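Local coordinates for 450aa long hypothetical fmu protein (PDB 2YXL) that probably methylates RNA at cytosine C5, using S-adenosyl-L-methionine held in a Rossmann-like domain, where the analogue sinefungin is bound here, at residues E200-L205 against V210-S215; L66-I71 against T78-D83; Y288-D293 against P323-E328; P158-E163 against S391-E396. All blocks are in the same frame, centred on the assembly; numbering follows the deposited sequence.

How the interactions relate
Along the chain interaction 2 comes first, in the helical N-terminal region, where it joins the end of helix 47-75 to the loop before helix 84-99. Interaction 4 spans the most sequence: it ties helix 159-169 to the loop after strand 383-389, and interactions 1 and 3 both fall between its two segments. Interaction 1 belongs to the ferredoxin-like domain and its four-stranded antiparallel sheet, interaction 3 to the methyltransferase domain beside sinefungin; their centres lie 37 Å apart. Interactions 2 and 4 come nearest, about 7 Å between nearest atoms, without touching. Interactions 1 and 2 are thus local, interaction 3 lies within the methyltransferase domain, and interaction 4 joins parts distant in sequence.

Interaction 1 (E200-L205 against V210-S215); sequences EVIGEL and VEVVRS
Helix 198-207 packs on edge strand 212-214 of the ferredoxin-like domain through Leu205, Ile202 and alternate residues of 210-215. The closest pair of side chains is Leu205 CB against Val212 CG2, at 3.8 Å, the two side chains lying roughly perpendicular. With CG1 of Val212 anti to its backbone N (chi1 -166°), CG2 is the branch that reaches Leu205, while CG1 turns to Ile202 CG1 at 4.3 Å. The short segments run at 162°, nearly antiparallel, with axes 9.7 Å apart, as expected for a helix followed by the next strand of an antiparallel sheet in an alpha/beta sandwich. That strand is outermost in its four-stranded sheet and pairs with strand 221-225, whose Leu222 and Ile224 also meet Ile202 and Val210, respectively. Near the turn Val210 CB lies next to the carbonyl O of Leu205, and no hydrogen bond spans the two segments. At the far end Ile202 CD1 meets the aliphatic CD of Arg214 at 4.2 Å. The Arg214 chain is extended from CG to NE, which carries the guanidinium past this methyl, and NE donates to the carbonyl O of Pro219.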
loop_
_atom_site.group_PDB
_atom_site.type_symbol
_atom_site.label_atom_id
_atom_site.label_comp_id
_atom_site.label_asym_id
_atom_site.label_seq_id
_atom_site.Cartn_x
_atom_site.Cartn_y
_atom_site.Cartn_z
ATOM N N GLU A 200 -26.692 -5.547 0.961
ATOM C CA GLU A 200 -26.964 -4.908 2.247
ATOM C C GLU A 200 -25.909 -3.844 2.561
ATOM O O GLU A 200 -26.244 -2.741 3.004
ATOM C CB GLU A 200 -27.016 -5.973 3.349
ATOM C CG GLU A 200 -27.039 -5.448 4.782
ATOM C CD GLU A 200 -26.372 -6.402 5.767
ATOM O OE1 GLU A 200 -26.721 -6.360 6.967
ATOM O OE2 GLU A 200 -25.497 -7.193 5.346
ATOM N N VAL A 201 -24.641 -4.181 2.318
ATOM C CA VAL A 201 -23.525 -3.252 2.506
ATOM C C VAL A 201 -23.593 -2.093 1.507
ATOM O O VAL A 201 -23.465 -0.930 1.897
ATOM C CB VAL A 201 -22.153 -3.978 2.422
ATOM C CG1 VAL A 201 -21.003 -2.980 2.344
ATOM C CG2 VAL A 201 -21.965 -4.913 3.610
ATOM N N ILE A 202 -23.804 -2.415 0.230
ATOM C CA ILE A 202 -23.962 -1.404 -0.822
ATOM C C ILE A 202 -25.050 -0.385 -0.457
ATOM O O ILE A 202 -24.832 0.825 -0.558
ATOM C CB ILE A 202 -24.255 -2.049 -2.208
ATOM C CG1 ILE A 202 -23.014 -2.786 -2.725
ATOM C CG2 ILE A 202 -24.724 -0.996 -3.222
ATOM C CD1 ILE A 202 -23.227 -3.537 -4.030
ATOM N N GLY A 203 -26.207 -0.885 -0.020
ATOM C CA GLY A 203 -27.318 -0.036 0.416
ATOM C C GLY A 203 -26.973 0.885 1.575
ATOM O O GLY A 203 -27.339 2.061 1.567
ATOM N N GLU A 204 -26.264 0.345 2.567
ATOM C CA GLU A 204 -25.832 1.113 3.737
ATOM C C GLU A 204 -24.819 2.197 3.358
ATOM O O GLU A 204 -24.819 3.283 3.944
ATOM C CB GLU A 204 -25.245 0.184 4.808
ATOM C CG GLU A 204 -25.067 0.830 6.186
ATOM C CD GLU A 204 -24.176 0.019 7.118
ATOM O OE1 GLU A 204 -24.303 -1.225 7.149
ATOM O OE2 GLU A 204 -23.350 0.630 7.829
ATOM N N LEU A 205 -23.965 1.896 2.379
ATOM C CA LEU A 205 -23.003 2.867 1.854
ATOM C C LEU A 205 -23.689 3.945 1.017
ATOM O O LEU A 205 -23.368 5.130 1.137
ATOM C CB LEU A 205 -21.917 2.171 1.029
ATOM C CG LEU A 205 -20.892 1.296 1.757
ATOM C CD1 LEU A 205 -20.146 0.431 0.758
ATOM C CD2 LEU A 205 -19.920 2.138 2.578
ATOM N N VAL A 210 -21.978 7.968 -0.502
ATOM C CA VAL A 210 -20.853 7.165 -0.977
ATOM C C VAL A 210 -21.166 6.498 -2.313
ATOM O O VAL A 210 -22.107 5.712 -2.426
ATOM C CB VAL A 210 -20.408 6.102 0.068
ATOM C CG1 VAL A 210 -19.197 5.328 -0.427
ATOM C CG2 VAL A 210 -20.097 6.757 1.408
ATOM N N GLU A 211 -20.363 6.833 -3.318
ATOM C CA GLU A 211 -20.451 6.240 -4.644
ATOM C C GLU A 211 -19.761 4.872 -4.624
ATOM O O GLU A 211 -18.592 4.762 -4.236
ATOM C CB GLU A 211 -19.790 7.171 -5.658
ATOM C CG GLU A 211 -20.030 6.825 -7.119
ATOM C CD GLU A 211 -19.529 7.911 -8.068
ATOM O OE1 GLU A 211 -19.538 7.674 -9.296
ATOM O OE2 GLU A 211 -19.133 9.001 -7.594
ATOM N N VAL A 212 -20.496 3.838 -5.035
ATOM C CA VAL A 212 -20.032 2.452 -4.942
ATOM C C VAL A 212 -20.049 1.749 -6.303
ATOM O O VAL A 212 -21.035 1.829 -7.040
ATOM C CB VAL A 212 -20.894 1.627 -3.946
ATOM C CG1 VAL A 212 -20.214 0.305 -3.605
ATOM C CG2 VAL A 212 -21.177 2.424 -2.674
ATOM N N VAL A 213 -18.950 1.070 -6.628
ATOM C CA VAL A 213 -18.882 0.226 -7.824
ATOM C C VAL A 213 -18.391 -1.182 -7.472
ATOM O O VAL A 213 -17.308 -1.363 -6.914
ATOM C CB VAL A 213 -18.043 0.868 -8.978
ATOM C CG1 VAL A 213 -16.707 1.382 -8.479
ATOM C CG2 VAL A 213 -17.845 -0.118 -10.135
ATOM N N ARG A 214 -19.222 -2.164 -7.795
ATOM C CA ARG A 214 -18.967 -3.557 -7.487
ATOM C C ARG A 214 -17.974 -4.154 -8.484
ATOM O O ARG A 214 -18.073 -3.911 -9.688
ATOM C CB ARG A 214 -20.289 -4.327 -7.514
ATOM C CG ARG A 214 -20.233 -5.676 -6.844
ATOM C CD ARG A 214 -21.607 -6.289 -6.691
ATOM N NE ARG A 214 -21.495 -7.572 -6.008
ATOM C CZ ARG A 214 -22.491 -8.427 -5.811
ATOM N NH1 ARG A 214 -22.247 -9.561 -5.171
ATOM N NH2 ARG A 214 -23.721 -8.156 -6.245
ATOM N N SER A 215 -17.013 -4.924 -7.972
ATOM C CA SER A 215 -16.019 -5.601 -8.809
ATOM C C SER A 215 -16.646 -6.715 -9.637
ATOM O O SER A 215 -17.460 -7.489 -9.135
ATOM C CB SER A 215 -14.887 -6.175 -7.955
ATOM O OG SER A 215 -14.165 -7.178 -8.656
#

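Interaction 2 (L66-I71 against T78-D83); sequences LIDKVI and TPLILD
The connection between two successive helices of the helical N-terminal region, 47-75 and 84-99, brings Pro79 against Asp68 and Ile71 of the first. The segment 78-83 opens with an ST turn, Leu80 N donating to Thr78 OG1 at an N-H...O angle of 163°, that leads into the 3-10 segment 79-81. This turn presents the Pro79 ring to the helix: its CG lies 3.6 Å from Asp68 CG, and its CB 3.8 Å from Ile71 CG2. Asp68 and Ile71 are three residues apart, so they stand on the same side of the helix and receive the ring together. At chi1 -65° the CG2 branch of Ile71 is anti to the backbone N, and this is the branch that meets the ring; the side chain also meets Leu90 and Val94 of helix 84-99. The contact is apolar at the proline, yet Asp68 is charged; its OD2 forms a salt bridge with Arg91 NH2, so the carboxylate ties the first helix to the second while one of its flat faces is covered by Pro79 CG. An alanine in place of Asp68 is likely to leave Arg91 without its carboxylate mate and to bare the CG edge of Pro79. Beyond the proline, Leu80 CD1 comes to 4.1 Å from Asp68 OD2.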
loop_
_atom_site.group_PDB
_atom_site.type_symbol
_atom_site.label_atom_id
_atom_site.label_comp_id
_atom_site.label_asym_id
_atom_site.label_seq_id
_atom_site.Cartn_x
_atom_site.Cartn_y
_atom_site.Cartn_z
ATOM N N LEU A 66 11.246 14.400 -6.489
ATOM C CA LEU A 66 11.433 15.563 -7.343
ATOM C C LEU A 66 11.347 16.848 -6.520
ATOM O O LEU A 66 12.147 17.772 -6.705
ATOM C CB LEU A 66 10.417 15.553 -8.487
ATOM C CG LEU A 66 10.558 14.399 -9.492
ATOM C CD1 LEU A 66 9.277 14.196 -10.303
ATOM C CD2 LEU A 66 11.757 14.605 -10.417
ATOM N N ILE A 67 10.383 16.887 -5.602
ATOM C CA ILE A 67 10.252 17.978 -4.637
ATOM C C ILE A 67 11.551 18.159 -3.832
ATOM O O ILE A 67 12.040 19.282 -3.672
ATOM C CB ILE A 67 9.018 17.761 -3.712
ATOM C CG1 ILE A 67 7.718 18.013 -4.495
ATOM C CG2 ILE A 67 9.087 18.650 -2.473
ATOM C CD1 ILE A 67 6.443 17.513 -3.821
ATOM N N ASP A 68 12.111 17.045 -3.359
ATOM C CA ASP A 68 13.362 17.053 -2.597
ATOM C C ASP A 68 14.532 17.640 -3.389
ATOM O O ASP A 68 15.314 18.419 -2.841
ATOM C CB ASP A 68 13.709 15.645 -2.087
ATOM C CG ASP A 68 12.779 15.168 -0.965
ATOM O OD1 ASP A 68 11.937 15.962 -0.478
ATOM O OD2 ASP A 68 12.894 13.987 -0.565
ATOM N N LYS A 69 14.641 17.282 -4.671
ATOM C CA LYS A 69 15.663 17.862 -5.555
ATOM C C LYS A 69 15.540 19.380 -5.674
ATOM O O LYS A 69 16.552 20.077 -5.764
ATOM C CB LYS A 69 15.624 17.240 -6.951
ATOM C CG LYS A 69 16.223 15.847 -7.039
ATOM C CD LYS A 69 16.440 15.431 -8.493
ATOM C CE LYS A 69 16.474 13.914 -8.645
ATOM N NZ LYS A 69 17.564 13.277 -7.847
ATOM N N VAL A 70 14.304 19.881 -5.678
ATOM C CA VAL A 70 14.049 21.321 -5.690
ATOM C C VAL A 70 14.485 21.955 -4.368
ATOM O O VAL A 70 15.144 22.999 -4.360
ATOM C CB VAL A 70 12.558 21.651 -5.986
ATOM C CG1 VAL A 70 12.263 23.132 -5.738
ATOM C CG2 VAL A 70 12.192 21.264 -7.418
ATOM N N ILE A 71 14.122 21.313 -3.258
ATOM C CA ILE A 71 14.521 21.782 -1.930
ATOM C C ILE A 71 16.044 21.891 -1.822
ATOM O O ILE A 71 16.556 22.878 -1.293
ATOM C CB ILE A 71 13.928 20.910 -0.790
ATOM C CG1 ILE A 71 12.398 21.031 -0.777
ATOM C CG2 ILE A 71 14.502 21.321 0.567
ATOM C CD1 ILE A 71 11.686 20.033 0.125
ATOM N N THR A 78 20.443 18.236 0.876
ATOM C CA THR A 78 19.291 17.339 0.900
ATOM C C THR A 78 18.389 17.646 2.108
ATOM O O THR A 78 18.889 17.904 3.206
ATOM C CB THR A 78 19.694 15.844 0.883
ATOM O OG1 THR A 78 18.521 15.039 1.058
ATOM C CG2 THR A 78 20.708 15.514 1.989
ATOM N N PRO A 79 17.059 17.664 1.898
ATOM C CA PRO A 79 16.140 17.869 3.024
ATOM C C PRO A 79 16.176 16.719 4.032
ATOM O O PRO A 79 15.630 16.841 5.132
ATOM C CB PRO A 79 14.769 17.936 2.350
ATOM C CG PRO A 79 14.949 17.209 1.053
ATOM C CD PRO A 79 16.338 17.528 0.617
ATOM N N LEU A 80 16.821 15.617 3.654
ATOM C CA LEU A 80 16.915 14.436 4.515
ATOM C C LEU A 80 17.737 14.647 5.789
ATOM O O LEU A 80 17.493 13.966 6.782
ATOM C CB LEU A 80 17.409 13.215 3.721
ATOM C CG LEU A 80 16.369 12.244 3.124
ATOM C CD1 LEU A 80 15.063 12.912 2.689
ATOM C CD2 LEU A 80 16.964 11.442 1.963
ATOM N N ILE A 81 18.680 15.593 5.775
ATOM C CA ILE A 81 19.486 15.898 6.976
ATOM C C ILE A 81 18.813 16.904 7.915
ATOM O O ILE A 81 19.299 17.158 9.020
ATOM C CB ILE A 81 20.928 16.399 6.645
ATOM C CG1 ILE A 81 20.895 17.768 5.954
ATOM C CG2 ILE A 81 21.708 15.348 5.845
ATOM C CD1 ILE A 81 22.182 18.561 6.101
ATOM N N LEU A 82 17.701 17.470 7.461
ATOM C CA LEU A 82 16.952 18.470 8.204
ATOM C C LEU A 82 15.968 17.831 9.185
ATOM O O LEU A 82 15.626 16.653 9.059
ATOM C CB LEU A 82 16.195 19.365 7.213
ATOM C CG LEU A 82 16.742 20.702 6.686
ATOM C CD1 LEU A 82 18.259 20.829 6.670
ATOM C CD2 LEU A 82 16.162 20.982 5.306
ATOM N N ASP A 83 15.529 18.625 10.162
ATOM C CA ASP A 83 14.459 18.263 11.101
ATOM C C ASP A 83 13.181 17.828 10.354
ATOM O O ASP A 83 12.837 18.425 9.329
ATOM C CB ASP A 83 14.183 19.460 12.027
ATOM C CG ASP A 83 12.874 19.335 12.794
ATOM O OD1 ASP A 83 11.813 19.666 12.215
ATOM O OD2 ASP A 83 12.906 18.927 13.979
#

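Interaction 3 (Y288-D293 against P323-E328); sequences YAFDVD and PEIIGE. With SFG (sinefungin), chain B.
Asp291 OD1 is gripped by two donors, the sinefungin O3' hydroxyl at 2.8 Å and the backbone N of Ala269. Its OD2 accepts from the sinefungin O2' hydroxyl, also at 2.8 Å, and through its anti lone pair from Asp293 N, closing an Asx turn. The carboxylate thus grips both ribose hydroxyls, as the acidic residue after the second strand does in class I methyltransferases. An asparagine here would probably cost one ribose hydroxyl its acceptor, and with it the N-H of Ala269 or Asp293, since an NH2 group accepts neither. Val292 lays CG1 and CG2 against the adenine, CG2 3.6 Å from C4. Behind the site, Ile326 CG2, anti to the carbonyl carbon (chi1 55°), sits over one face of the Tyr288 ring, a CH-pi contact 4.0 Å from the centroid, and meets the edge of Phe290 at CZ, 3.9 Å away. Ile325 CG2 joins at that edge. Leu315 of strand 312-315 and Val264 of strand 262-265, the parallel neighbours of strand 286-290, complete this packing.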
loop_
_atom_site.group_PDB
_atom_site.type_symbol
_atom_site.label_atom_id
_atom_site.label_comp_id
_atom_site.label_asym_id
_atom_site.label_seq_id
_atom_site.Cartn_x
_atom_site.Cartn_y
_atom_site.Cartn_z
ATOM N N TYR A 288 -3.260 -21.176 11.128
ATOM C CA TYR A 288 -2.080 -20.706 11.843
ATOM C C TYR A 288 -1.553 -19.449 11.157
ATOM O O TYR A 288 -1.178 -19.484 9.981
ATOM C CB TYR A 288 -0.997 -21.791 11.897
ATOM C CG TYR A 288 -1.349 -22.993 12.754
ATOM C CD1 TYR A 288 -1.751 -24.195 12.171
ATOM C CD2 TYR A 288 -1.275 -22.930 14.147
ATOM C CE1 TYR A 288 -2.074 -25.303 12.952
ATOM C CE2 TYR A 288 -1.595 -24.034 14.938
ATOM C CZ TYR A 288 -1.993 -25.215 14.332
ATOM O OH TYR A 288 -2.312 -26.307 15.106
ATOM N N ALA A 289 -1.536 -18.342 11.897
ATOM C CA ALA A 289 -1.145 -17.043 11.353
ATOM C C ALA A 289 0.158 -16.521 11.962
ATOM O O ALA A 289 0.198 -16.124 13.127
ATOM C CB ALA A 289 -2.273 -16.034 11.540
ATOM N N PHE A 290 1.216 -16.521 11.153
ATOM C CA PHE A 290 2.545 -16.099 11.589
ATOM C C PHE A 290 2.865 -14.670 11.165
ATOM O O PHE A 290 2.576 -14.274 10.033
ATOM C CB PHE A 290 3.616 -17.037 11.023
ATOM C CG PHE A 290 3.566 -18.432 11.579
ATOM C CD1 PHE A 290 2.770 -19.407 10.982
ATOM C CD2 PHE A 290 4.327 -18.777 12.691
ATOM C CE1 PHE A 290 2.724 -20.702 11.491
ATOM C CE2 PHE A 290 4.289 -20.071 13.208
ATOM C CZ PHE A 290 3.485 -21.034 12.606
ATOM N N ASP A 291 3.462 -13.907 12.080
ATOM C CA ASP A 291 4.008 -12.580 11.775
ATOM C C ASP A 291 4.987 -12.112 12.853
ATOM O O ASP A 291 4.697 -12.206 14.048
ATOM C CB ASP A 291 2.895 -11.546 11.583
ATOM C CG ASP A 291 3.333 -10.375 10.723
ATOM O OD1 ASP A 291 2.872 -10.293 9.566
ATOM O OD2 ASP A 291 4.141 -9.544 11.196
ATOM N N VAL A 292 6.138 -11.598 12.422
ATOM C CA VAL A 292 7.180 -11.129 13.346
ATOM C C VAL A 292 6.824 -9.809 14.031
ATOM O O VAL A 292 7.327 -9.513 15.118
ATOM C CB VAL A 292 8.572 -10.996 12.662
ATOM C CG1 VAL A 292 9.182 -12.366 12.416
ATOM C CG2 VAL A 292 8.488 -10.185 11.365
ATOM N N ASP A 293 5.957 -9.028 13.392
ATOM C CA ASP A 293 5.574 -7.716 13.901
ATOM C C ASP A 293 4.408 -7.827 14.881
ATOM O O ASP A 293 3.293 -8.190 14.499
ATOM C CB ASP A 293 5.231 -6.775 12.741
ATOM C CG ASP A 293 5.289 -5.313 13.139
ATOM O OD1 ASP A 293 4.346 -4.837 13.808
ATOM O OD2 ASP A 293 6.273 -4.634 12.772
ATOM N N PRO A 323 8.288 -25.654 9.979
ATOM C CA PRO A 323 8.326 -26.863 10.824
ATOM C C PRO A 323 8.979 -26.722 12.202
ATOM O O PRO A 323 9.662 -25.735 12.474
ATOM C CB PRO A 323 9.124 -27.852 9.971
ATOM C CG PRO A 323 8.844 -27.441 8.587
ATOM C CD PRO A 323 8.773 -25.946 8.617
ATOM N N GLU A 324 8.775 -27.740 13.041
ATOM C CA GLU A 324 9.162 -27.748 14.469
ATOM C C GLU A 324 8.680 -26.545 15.304
ATOM O O GLU A 324 9.367 -26.086 16.221
ATOM C CB GLU A 324 10.654 -28.104 14.712
ATOM C CG GLU A 324 11.678 -27.677 13.650
ATOM C CD GLU A 324 12.156 -26.238 13.800
ATOM O OE1 GLU A 324 11.893 -25.611 14.849
ATOM O OE2 GLU A 324 12.801 -25.732 12.859
ATOM N N ILE A 325 7.488 -26.056 14.966
ATOM C CA ILE A 325 6.708 -25.161 15.824
ATOM C C ILE A 325 5.270 -25.675 15.816
ATOM O O ILE A 325 4.632 -25.785 16.865
ATOM C CB ILE A 325 6.752 -23.675 15.353
ATOM C CG1 ILE A 325 8.150 -23.059 15.546
ATOM C CG2 ILE A 325 5.667 -22.834 16.047
ATOM C CD1 ILE A 325 8.593 -22.846 16.999
ATOM N N ILE A 326 4.779 -25.997 14.621
ATOM C CA ILE A 326 3.429 -26.530 14.439
ATOM C C ILE A 326 3.450 -27.937 13.835
ATOM O O ILE A 326 2.447 -28.653 13.873
ATOM C CB ILE A 326 2.544 -25.590 13.574
ATOM C CG1 ILE A 326 3.214 -25.290 12.227
ATOM C CG2 ILE A 326 2.231 -24.301 14.340
ATOM C CD1 ILE A 326 2.265 -24.777 11.159
ATOM N N GLY A 327 4.599 -28.322 13.282
ATOM C CA GLY A 327 4.777 -29.649 12.697
ATOM C C GLY A 327 5.387 -29.614 11.310
ATOM O O GLY A 327 5.519 -28.545 10.709
ATOM N N GLU A 328 5.760 -30.789 10.805
ATOM C CA GLU A 328 6.330 -30.922 9.466
ATOM C C GLU A 328 5.224 -30.822 8.410
ATOM O O GLU A 328 4.739 -29.727 8.131
ATOM C CB GLU A 328 7.112 -32.236 9.339
ATOM C CG GLU A 328 8.201 -32.228 8.264
ATOM C CD GLU A 328 9.506 -31.596 8.729
ATOM O OE1 GLU A 328 10.205 -30.995 7.886
ATOM O OE2 GLU A 328 9.840 -31.700 9.930
HETATM N N SFG B . -0.755 -11.248 4.035
HETATM C CA SFG B . -0.946 -9.964 4.734
HETATM C C SFG B . -2.371 -9.431 4.482
HETATM O O SFG B . -2.841 -8.634 5.321
HETATM O OXT SFG B . -2.970 -9.840 3.464
HETATM C CB SFG B . 0.125 -8.950 4.286
HETATM C CG SFG B . 1.534 -9.406 4.708
HETATM C CD SFG B . 2.625 -8.381 4.359
HETATM N NE SFG B . 2.688 -8.236 2.898
HETATM C "C5'" SFG B . 4.025 -8.827 4.838
HETATM C "C4'" SFG B . 4.099 -9.225 6.334
HETATM O "O4'" SFG B . 5.174 -10.187 6.438
HETATM C "C3'" SFG B . 4.487 -8.072 7.277
HETATM O "O3'" SFG B . 3.448 -7.902 8.251
HETATM C "C2'" SFG B . 5.786 -8.545 7.946
HETATM O "O2'" SFG B . 5.806 -8.212 9.340
HETATM C "C1'" SFG B . 5.681 -10.057 7.780
HETATM N N9 SFG B . 6.979 -10.789 7.862
HETATM C C8 SFG B . 8.128 -10.443 7.277
HETATM N N7 SFG B . 9.067 -11.346 7.563
HETATM C C5 SFG B . 8.514 -12.274 8.338
HETATM C C6 SFG B . 8.989 -13.437 8.942
HETATM N N6 SFG B . 10.256 -13.814 8.790
HETATM N N1 SFG B . 8.145 -14.176 9.683
HETATM C C2 SFG B . 6.879 -13.811 9.842
HETATM N N3 SFG B . 6.398 -12.708 9.280
HETATM C C4 SFG B . 7.187 -11.924 8.525
#

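Interaction 4 (P158-E163 against S391-E396); sequences PSWLIE and SIFKEE
The backbones stand well apart, Leu161 and Phe393 having their CA atoms 10.3 Å from each other, so between the two segments, on helix 159-169 and in the loop after strand 383-389, contact is made by side chains. Leu161 CD2 comes in at the edge of the Phe393 ring, near its plane, 4.0 Å from CZ. Trp160 contributes CH2, 4.3 Å from the same CZ, while one face of its indole carries Leu161 CB over its centre. The CG of Phe393 lies anti to the carbonyl carbon (chi1 -59°), which extends the ring toward the helix. Within the loop, Phe393 N donates to Ser391 OG (N-H...O angle 163°), an ST turn, and Ser391 OG in turn donates to Glu396 OE2 at 2.7 Å, meeting it from above the carboxylate plane. Ile361 of helix 361-376 touches both Trp160 and Phe393. Segment 391-396 directly follows Cys390, the predicted nucleophile, whose side chain lies about 10 Å from that of Phe393. Because only carbon atoms meet across the two segments, this contact between the ferredoxin-like and methyltransferase parts of the chain is apolar and small, with no hydrogen bond between the segments, and the polar bonds lie within the loop segment.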
loop_
_atom_site.group_PDB
_atom_site.type_symbol
_atom_site.label_atom_id
_atom_site.label_comp_id
_atom_site.label_asym_id
_atom_site.label_seq_id
_atom_site.Cartn_x
_atom_site.Cartn_y
_atom_site.Cartn_z
ATOM N N PRO A 158 11.930 7.732 -10.177
ATOM C CA PRO A 158 13.389 7.764 -10.314
ATOM C C PRO A 158 13.852 6.975 -11.534
ATOM O O PRO A 158 13.205 6.001 -11.926
ATOM C CB PRO A 158 13.882 7.105 -9.025
ATOM C CG PRO A 158 12.763 6.239 -8.588
ATOM C CD PRO A 158 11.501 6.925 -9.018
ATOM N N SER A 159 14.966 7.406 -12.118
ATOM C CA SER A 159 15.490 6.842 -13.363
ATOM C C SER A 159 15.727 5.329 -13.318
ATOM O O SER A 159 15.470 4.632 -14.302
ATOM C CB SER A 159 16.778 7.566 -13.771
ATOM O OG SER A 159 17.099 7.304 -15.125
ATOM N N TRP A 160 16.210 4.831 -12.179
ATOM C CA TRP A 160 16.474 3.398 -12.008
ATOM C C TRP A 160 15.193 2.569 -12.090
ATOM O O TRP A 160 15.207 1.463 -12.635
ATOM C CB TRP A 160 17.219 3.117 -10.694
ATOM C CG TRP A 160 16.346 3.099 -9.460
ATOM C CD1 TRP A 160 16.098 4.144 -8.619
ATOM C CD2 TRP A 160 15.612 1.980 -8.937
ATOM N NE1 TRP A 160 15.255 3.749 -7.605
ATOM C CE2 TRP A 160 14.941 2.426 -7.777
ATOM C CE3 TRP A 160 15.457 0.644 -9.340
ATOM C CZ2 TRP A 160 14.126 1.584 -7.010
ATOM C CZ3 TRP A 160 14.645 -0.194 -8.579
ATOM C CH2 TRP A 160 13.991 0.282 -7.427
ATOM N N LEU A 161 14.099 3.106 -11.546
ATOM C CA LEU A 161 12.806 2.431 -11.565
ATOM C C LEU A 161 12.241 2.425 -12.979
ATOM O O LEU A 161 11.793 1.385 -13.464
ATOM C CB LEU A 161 11.814 3.105 -10.612
ATOM C CG LEU A 161 10.851 2.256 -9.763
ATOM C CD1 LEU A 161 9.553 3.014 -9.529
ATOM C CD2 LEU A 161 10.554 0.869 -10.343
ATOM N N ILE A 162 12.275 3.587 -13.631
ATOM C CA ILE A 162 11.834 3.728 -15.021
ATOM C C ILE A 162 12.540 2.714 -15.917
ATOM O O ILE A 162 11.905 2.051 -16.741
ATOM C CB ILE A 162 12.082 5.162 -15.551
ATOM C CG1 ILE A 162 11.243 6.173 -14.759
ATOM C CG2 ILE A 162 11.794 5.245 -17.052
ATOM C CD1 ILE A 162 11.590 7.630 -15.025
ATOM N N GLU A 163 13.854 2.594 -15.733
ATOM C CA GLU A 163 14.668 1.643 -16.479
ATOM C C GLU A 163 14.242 0.205 -16.179
ATOM O O GLU A 163 14.050 -0.599 -17.094
ATOM C CB GLU A 163 16.152 1.848 -16.149
ATOM C CG GLU A 163 17.114 1.430 -17.262
ATOM C CD GLU A 163 16.996 2.300 -18.510
ATOM O OE1 GLU A 163 17.025 1.737 -19.628
ATOM O OE2 GLU A 163 16.869 3.538 -18.376
ATOM N N SER A 391 4.562 -7.201 -5.749
ATOM C CA SER A 391 5.729 -6.641 -6.415
ATOM C C SER A 391 5.659 -6.953 -7.905
ATOM O O SER A 391 5.087 -7.965 -8.306
ATOM C CB SER A 391 7.011 -7.219 -5.814
ATOM O OG SER A 391 8.141 -6.884 -6.603
ATOM N N ILE A 392 6.247 -6.081 -8.719
ATOM C CA ILE A 392 6.257 -6.276 -10.167
ATOM C C ILE A 392 7.587 -6.831 -10.678
ATOM O O ILE A 392 7.716 -7.146 -11.862
ATOM C CB ILE A 392 5.909 -4.977 -10.930
ATOM C CG1 ILE A 392 6.854 -3.842 -10.527
ATOM C CG2 ILE A 392 4.435 -4.608 -10.703
ATOM C CD1 ILE A 392 7.027 -2.766 -11.584
ATOM N N PHE A 393 8.562 -6.955 -9.781
ATOM C CA PHE A 393 9.903 -7.391 -10.154
ATOM C C PHE A 393 9.996 -8.900 -10.338
ATOM O O PHE A 393 9.491 -9.669 -9.515
ATOM C CB PHE A 393 10.933 -6.930 -9.117
ATOM C CG PHE A 393 10.995 -5.436 -8.935
ATOM C CD1 PHE A 393 10.911 -4.878 -7.662
ATOM C CD2 PHE A 393 11.141 -4.588 -10.030
ATOM C CE1 PHE A 393 10.978 -3.496 -7.476
ATOM C CE2 PHE A 393 11.204 -3.204 -9.856
ATOM C CZ PHE A 393 11.124 -2.660 -8.575
ATOM N N LYS A 394 10.650 -9.312 -11.421
ATOM C CA LYS A 394 10.865 -10.730 -11.710
ATOM C C LYS A 394 11.688 -11.414 -10.621
ATOM O O LYS A 394 11.452 -12.581 -10.312
ATOM C CB LYS A 394 11.540 -10.912 -13.074
ATOM C CG LYS A 394 10.631 -10.630 -14.263
ATOM C CD LYS A 394 11.425 -10.534 -15.555
ATOM C CE LYS A 394 10.548 -10.063 -16.704
ATOM N NZ LYS A 394 11.342 -9.791 -17.937
ATOM N N GLU A 395 12.635 -10.674 -10.040
ATOM C CA GLU A 395 13.512 -11.181 -8.973
ATOM C C GLU A 395 12.766 -11.736 -7.761
ATOM O O GLU A 395 13.224 -12.688 -7.130
ATOM C CB GLU A 395 14.488 -10.095 -8.514
ATOM C CG GLU A 395 15.834 -10.097 -9.236
ATOM C CD GLU A 395 15.745 -9.685 -10.701
ATOM O OE1 GLU A 395 16.663 -10.047 -11.466
ATOM O OE2 GLU A 395 14.769 -9.001 -11.089
ATOM N N GLU A 396 11.623 -11.134 -7.445
ATOM C CA GLU A 396 10.815 -11.549 -6.305
ATOM C C GLU A 396 9.761 -12.574 -6.701
ATOM O O GLU A 396 9.159 -13.223 -5.843
ATOM C CB GLU A 396 10.131 -10.336 -5.687
ATOM C CG GLU A 396 11.048 -9.453 -4.874
ATOM C CD GLU A 396 10.409 -8.122 -4.554
ATOM O OE1 GLU A 396 9.795 -8.004 -3.475
ATOM O OE2 GLU A 396 10.506 -7.197 -5.390
#